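PDB 5U2P: sugar ABC transporter substrate-binding protein from Treponema pallidum subsp. pallidum, which probably serves as the periplasmic ligand-binding component of an ABC transporter, capturing a small solute, possibly a sugar, for import. Local coordinates for residues T198-E203 with I292-Q297; D219-R224 with M409-Q414. All coordinates share one frame; numbering follows the deposited sequence.

Contact 1: residues T198-E203 with I292-Q297; sequences TKVLGE and ITENAQ
K199 reaches A296 because its CG lies anti to its own carbonyl carbon (chi1 -73°) and the chain beyond is fully extended; N295, by contrast, tucks its CG between backbone N and carbonyl carbon (chi1 68°), which swings the amide over to the helix. The lysine runs alongside A296, CD resting 3.9 Å from A296 CA, and ends in a hydrogen bond from K199 NZ to A296 O of 2.7 Å. The ammonium sits in the carbonyl plane, on a lone pair, and V299 O gives it a second, weak acceptor. The amide of N295 answers in the other direction: N295 ND2 donates to K199 O at 3.0 Å, nearly straight at the hydrogen (168°). The helix carbonyl lies close to the plane of the amide, yet the donor stands well above the plane of that carbonyl rather than on a lone pair. One lysine is therefore held at both ends, its backbone oxygen by N295 and its ammonium by A296.

What fixes the amide's rotation is T293, whose OG1 donates to N295 OD1 at 2.6 Å, almost in line with the C=O bond; this leaves the NH2 side facing the helix. The same threonine OG1 lies 4.0 Å from K199 CB, against the aliphatic root of the lysine. V289 touches both K199 and A296.

The loop half is a type I beta turn from T293 to A296, closed by A296 N to T293 O at 3.2 Å, and the whole is a polar docking of a strand-connecting turn onto the flank of helix 191-214.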
loop_
_atom_site.group_PDB
_atom_site.type_symbol
_atom_site.label_atom_id
_atom_site.label_comp_id
_atom_site.label_asym_id
_atom_site.label_seq_id
_atom_site.Cartn_x
_atom_site.Cartn_y
_atom_site.Cartn_z
ATOM N N THR A 198 6.149 -3.703 -10.282
ATOM C CA THR A 198 5.095 -2.700 -10.301
ATOM C C THR A 198 5.651 -1.409 -10.904
ATOM O O THR A 198 4.988 -0.747 -11.730
ATOM C CB THR A 198 4.519 -2.463 -8.873
ATOM O OG1 THR A 198 3.867 -3.662 -8.427
ATOM C CG2 THR A 198 3.491 -1.322 -8.874
ATOM N N LYS A 199 6.870 -1.055 -10.520
ATOM C CA LYS A 199 7.473 0.182 -10.997
ATOM C C LYS A 199 7.779 0.154 -12.499
ATOM O O LYS A 199 7.570 1.143 -13.180
ATOM C CB LYS A 199 8.744 0.496 -10.216
ATOM C CG LYS A 199 8.470 0.974 -8.821
ATOM C CD LYS A 199 9.753 1.428 -8.147
ATOM C CE LYS A 199 9.485 1.898 -6.757
ATOM N NZ LYS A 199 10.517 2.885 -6.312
ATOM N N VAL A 200 8.278 -0.961 -13.010
ATOM C CA VAL A 200 8.625 -0.991 -14.429
ATOM C C VAL A 200 7.343 -0.925 -15.265
ATOM O O VAL A 200 7.317 -0.286 -16.313
ATOM C CB VAL A 200 9.472 -2.234 -14.796
ATOM C CG1 VAL A 200 8.700 -3.526 -14.565
ATOM C CG2 VAL A 200 9.966 -2.131 -16.236
ATOM N N LEU A 201 6.267 -1.536 -14.778
ATOM C CA LEU A 201 5.005 -1.573 -15.532
ATOM C C LEU A 201 4.151 -0.310 -15.395
ATOM O O LEU A 201 3.351 -0.005 -16.277
ATOM C CB LEU A 201 4.161 -2.778 -15.110
ATOM C CG LEU A 201 4.718 -4.159 -15.477
ATOM C CD1 LEU A 201 3.829 -5.244 -14.896
ATOM C CD2 LEU A 201 4.877 -4.337 -16.988
ATOM N N GLY A 202 4.305 0.415 -14.299
ATOM C CA GLY A 202 3.464 1.574 -14.047
ATOM C C GLY A 202 2.049 1.236 -13.594
ATOM O O GLY A 202 1.674 0.069 -13.488
ATOM N N GLU A 203 1.250 2.268 -13.347
ATOM C CA GLU A 203 -0.068 2.079 -12.750
ATOM C C GLU A 203 -1.014 1.240 -13.599
ATOM O O GLU A 203 -1.671 0.336 -13.073
ATOM C CB GLU A 203 -0.732 3.425 -12.452
ATOM C CG GLU A 203 -2.098 3.245 -11.758
ATOM C CD GLU A 203 -2.395 4.316 -10.728
ATOM O OE1 GLU A 203 -2.798 5.419 -11.135
ATOM O OE2 GLU A 203 -2.239 4.052 -9.514
ATOM N N ILE A 292 15.995 -0.467 -7.873
ATOM C CA ILE A 292 15.963 -1.822 -8.417
ATOM C C ILE A 292 15.440 -1.816 -9.845
ATOM O O ILE A 292 15.399 -2.856 -10.502
ATOM C CB ILE A 292 15.086 -2.751 -7.538
ATOM C CG1 ILE A 292 15.340 -4.224 -7.877
ATOM C CG2 ILE A 292 13.612 -2.374 -7.658
ATOM C CD1 ILE A 292 14.693 -5.189 -6.908
ATOM N N THR A 293 15.025 -0.639 -10.310
ATOM C CA THR A 293 14.643 -0.443 -11.709
ATOM C C THR A 293 15.229 0.863 -12.222
ATOM O O THR A 293 15.587 1.736 -11.432
ATOM C CB THR A 293 13.110 -0.407 -11.904
ATOM O OG1 THR A 293 12.568 0.789 -11.320
ATOM C CG2 THR A 293 12.455 -1.622 -11.269
ATOM N N GLU A 294 15.300 1.007 -13.542
ATOM C CA GLU A 294 15.865 2.209 -14.140
ATOM C C GLU A 294 15.097 3.461 -13.704
ATOM O O GLU A 294 15.666 4.547 -13.614
ATOM C CB GLU A 294 15.876 2.093 -15.675
ATOM C CG GLU A 294 14.579 2.505 -16.408
ATOM C CD GLU A 294 13.415 1.546 -16.182
ATOM O OE1 GLU A 294 13.657 0.387 -15.784
ATOM O OE2 GLU A 294 12.255 1.955 -16.414
ATOM N N ASN A 295 13.810 3.290 -13.414
ATOM C CA ASN A 295 12.927 4.411 -13.099
ATOM C C ASN A 295 12.508 4.475 -11.628
ATOM O O ASN A 295 11.591 5.205 -11.288
ATOM C CB ASN A 295 11.672 4.339 -13.976
ATOM C CG ASN A 295 10.776 3.153 -13.633
ATOM O OD1 ASN A 295 11.190 2.214 -12.953
ATOM N ND2 ASN A 295 9.544 3.193 -14.113
ATOM N N ALA A 296 13.195 3.731 -10.763
ATOM C CA ALA A 296 12.798 3.576 -9.357
ATOM C C ALA A 296 12.482 4.891 -8.630
ATOM O O ALA A 296 11.631 4.917 -7.741
ATOM C CB ALA A 296 13.892 2.823 -8.596
ATOM N N GLN A 297 13.153 5.976 -9.012
ATOM C CA GLN A 297 12.998 7.258 -8.318
ATOM C C GLN A 297 11.674 7.952 -8.667
ATOM O O GLN A 297 11.305 8.954 -8.046
ATOM C CB GLN A 297 14.169 8.191 -8.655
ATOM C CG GLN A 297 15.550 7.637 -8.307
ATOM C CD GLN A 297 15.811 7.552 -6.805
ATOM O OE1 GLN A 297 15.113 8.174 -6.000
ATOM N NE2 GLN A 297 16.829 6.781 -6.425
#

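Contact 2: residues D219-R224 with M409-Q414; sequences DWTHER and MLHRAQ
W220 and Q414 join a short 3-10 segment, 220-222, to the C-terminal helix 406-417, and an Asx turn at D219 leads into that segment. The polar contacts centre on the Q414 amide. Q414 sends its CG anti to its backbone N (chi1 -174°) and then bends at chi2, bringing the amide up to the start of the 3-10 segment, where W220 N donates to Q414 OE1 at 2.9 Å. The N-H comes from well above the plane of the amide carbonyl, not along a lone pair. The amide also lies stacked on the D219 carboxylate, their planes only 4° apart and Q414 CD 3.3 Å from D219 OD1. That carboxylate oxygen is already engaged by its own segment: D219 OD1 accepts from T221 OG1 at 2.6 Å and from T221 N at 3.1 Å. Both donors come from one face of the carboxylate, and the glutamine amide lies over the opposite face, so D219 is held between them. E223 turns its carboxylate away from helix 406-417, to a salt bridge with R212.

The apolar packing centres on L410. Its CD2 methyl rests against a backbone carbonyl, 3.5 Å from W220 O, and reaches the indole 4.2 Å from W220 CE3, while L230 of helix 227-238 backs the leucine. F395 adds an edge-to-face ring contact to the indole.

CH-pi contacts complete the joint. A413 CB sits over one face of W220, offset toward the rim, nearest the five-membered ring. At the outer margin the H411 ring, its ND1 bonded to H407 O, carries T221 CG2 above its centre, the methyl 3.8 Å from the ring centroid and 6° off the normal.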
loop_
_atom_site.group_PDB
_atom_site.type_symbol
_atom_site.label_atom_id
_atom_site.label_comp_id
_atom_site.label_asym_id
_atom_site.label_seq_id
_atom_site.Cartn_x
_atom_site.Cartn_y
_atom_site.Cartn_z
ATOM N N ASP A 219 0.306 -15.185 -20.323
ATOM C CA ASP A 219 1.383 -16.078 -20.752
ATOM C C ASP A 219 2.722 -15.474 -20.327
ATOM O O ASP A 219 3.179 -14.485 -20.917
ATOM C CB ASP A 219 1.342 -16.306 -22.267
ATOM C CG ASP A 219 2.324 -17.374 -22.724
ATOM O OD1 ASP A 219 3.393 -17.518 -22.089
ATOM O OD2 ASP A 219 2.029 -18.073 -23.718
ATOM N N TRP A 220 3.325 -16.047 -19.289
ATOM C CA TRP A 220 4.515 -15.465 -18.679
ATOM C C TRP A 220 5.681 -15.319 -19.655
ATOM O O TRP A 220 6.518 -14.436 -19.471
ATOM C CB TRP A 220 4.940 -16.287 -17.445
ATOM C CG TRP A 220 3.991 -16.054 -16.276
ATOM C CD1 TRP A 220 2.974 -16.869 -15.870
ATOM C CD2 TRP A 220 3.953 -14.911 -15.411
ATOM N NE1 TRP A 220 2.308 -16.307 -14.809
ATOM C CE2 TRP A 220 2.891 -15.108 -14.502
ATOM C CE3 TRP A 220 4.717 -13.744 -15.310
ATOM C CZ2 TRP A 220 2.579 -14.185 -13.507
ATOM C CZ3 TRP A 220 4.401 -12.827 -14.324
ATOM C CH2 TRP A 220 3.340 -13.050 -13.441
ATOM N N THR A 221 5.736 -16.144 -20.699
ATOM C CA THR A 221 6.859 -16.071 -21.632
ATOM C C THR A 221 6.749 -14.855 -22.537
ATOM O O THR A 221 7.670 -14.534 -23.288
ATOM C CB THR A 221 6.967 -17.346 -22.493
ATOM O OG1 THR A 221 5.750 -17.550 -23.215
ATOM C CG2 THR A 221 7.238 -18.550 -21.602
ATOM N N HIS A 222 5.613 -14.179 -22.474
ATOM C CA HIS A 222 5.449 -12.936 -23.195
ATOM C C HIS A 222 5.835 -11.731 -22.302
ATOM O O HIS A 222 5.932 -10.598 -22.789
ATOM C CB HIS A 222 4.002 -12.840 -23.700
ATOM C CG HIS A 222 3.617 -13.958 -24.630
ATOM N ND1 HIS A 222 3.952 -15.272 -24.390
ATOM C CD2 HIS A 222 2.921 -13.962 -25.798
ATOM C CE1 HIS A 222 3.489 -16.035 -25.366
ATOM N NE2 HIS A 222 2.859 -15.262 -26.231
ATOM N N GLU A 223 6.075 -11.965 -21.013
ATOM C CA GLU A 223 6.300 -10.849 -20.083
ATOM C C GLU A 223 7.752 -10.386 -20.079
ATOM O O GLU A 223 8.398 -10.365 -19.030
ATOM C CB GLU A 223 5.873 -11.240 -18.658
ATOM C CG GLU A 223 4.413 -11.684 -18.550
ATOM C CD GLU A 223 3.422 -10.556 -18.804
ATOM O OE1 GLU A 223 2.277 -10.854 -19.195
ATOM O OE2 GLU A 223 3.782 -9.375 -18.612
ATOM N N ARG A 224 8.273 -9.983 -21.239
ATOM C CA ARG A 224 9.703 -9.704 -21.329
ATOM C C ARG A 224 10.064 -8.361 -20.672
ATOM O O ARG A 224 11.246 -8.084 -20.426
ATOM C CB ARG A 224 10.175 -9.756 -22.791
ATOM C CG ARG A 224 9.572 -8.738 -23.701
ATOM C CD ARG A 224 9.858 -9.068 -25.177
ATOM N NE ARG A 224 9.186 -8.116 -26.055
ATOM C CZ ARG A 224 9.688 -6.939 -26.413
ATOM N NH1 ARG A 224 10.882 -6.558 -25.977
ATOM N NH2 ARG A 224 8.993 -6.141 -27.212
ATOM N N MET A 409 13.004 -18.665 -15.661
ATOM C CA MET A 409 11.994 -18.382 -14.640
ATOM C C MET A 409 10.624 -18.104 -15.260
ATOM O O MET A 409 9.608 -18.551 -14.731
ATOM C CB MET A 409 12.430 -17.201 -13.757
ATOM C CG MET A 409 13.693 -17.486 -12.962
ATOM S SD MET A 409 14.308 -16.024 -12.097
ATOM C CE MET A 409 13.109 -15.887 -10.764
ATOM N N LEU A 410 10.580 -17.404 -16.389
ATOM C CA LEU A 410 9.290 -17.140 -17.011
ATOM C C LEU A 410 8.706 -18.428 -17.583
ATOM O O LEU A 410 7.499 -18.624 -17.532
ATOM C CB LEU A 410 9.404 -16.063 -18.090
ATOM C CG LEU A 410 9.762 -14.662 -17.598
ATOM C CD1 LEU A 410 10.089 -13.772 -18.796
ATOM C CD2 LEU A 410 8.635 -14.051 -16.754
ATOM N N HIS A 411 9.548 -19.308 -18.128
ATOM C CA HIS A 411 9.049 -20.581 -18.639
ATOM C C HIS A 411 8.487 -21.432 -17.513
ATOM O O HIS A 411 7.458 -22.090 -17.670
ATOM C CB HIS A 411 10.154 -21.355 -19.355
ATOM C CG HIS A 411 10.277 -21.012 -20.798
ATOM N ND1 HIS A 411 11.072 -19.984 -21.251
ATOM C CD2 HIS A 411 9.690 -21.550 -21.891
ATOM C CE1 HIS A 411 10.981 -19.915 -22.569
ATOM N NE2 HIS A 411 10.144 -20.848 -22.979
ATOM N N ARG A 412 9.180 -21.428 -16.385
ATOM C CA ARG A 412 8.770 -22.239 -15.250
ATOM C C ARG A 412 7.424 -21.732 -14.748
ATOM O O ARG A 412 6.529 -22.519 -14.441
ATOM C CB ARG A 412 9.814 -22.197 -14.136
ATOM C CG ARG A 412 11.061 -23.042 -14.379
ATOM C CD ARG A 412 11.999 -23.041 -13.169
ATOM N NE ARG A 412 13.206 -23.833 -13.416
ATOM C CZ ARG A 412 14.360 -23.685 -12.765
ATOM N NH1 ARG A 412 14.485 -22.765 -11.821
ATOM N NH2 ARG A 412 15.403 -24.452 -13.062
ATOM N N ALA A 413 7.277 -20.410 -14.685
ATOM C CA ALA A 413 6.011 -19.809 -14.263
ATOM C C ALA A 413 4.874 -20.266 -15.172
ATOM O O ALA A 413 3.789 -20.601 -14.701
ATOM C CB ALA A 413 6.109 -18.285 -14.256
ATOM N N GLN A 414 5.137 -20.301 -16.473
ATOM C CA GLN A 414 4.109 -20.647 -17.449
ATOM C C GLN A 414 3.816 -22.141 -17.430
ATOM O O GLN A 414 2.689 -22.558 -17.690
ATOM C CB GLN A 414 4.537 -20.196 -18.849
ATOM C CG GLN A 414 3.481 -20.380 -19.933
ATOM C CD GLN A 414 2.245 -19.519 -19.718
ATOM O OE1 GLN A 414 2.190 -18.692 -18.817
ATOM N NE2 GLN A 414 1.248 -19.714 -20.559
#

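How the contacts relate
Both contacts involve the same lobe of this solute-binding fold and lie on the same side of the chain's centre, their centres 19 Å apart; the nearest atoms come within about 5 Å without touching. Helix 191-214 ties them together: contact 1 docks the 292-297 turn on it, and the loop that follows this helix supplies residues 219-224 to contact 2. R212, near the end of that helix, forms a salt bridge with E223 and so holds contact 2 to the helix on which contact 1 is built. Contact 1 is nearer the chain centre, about 15 Å from it, against about 26 Å for contact 2. Both are joints within the lobe.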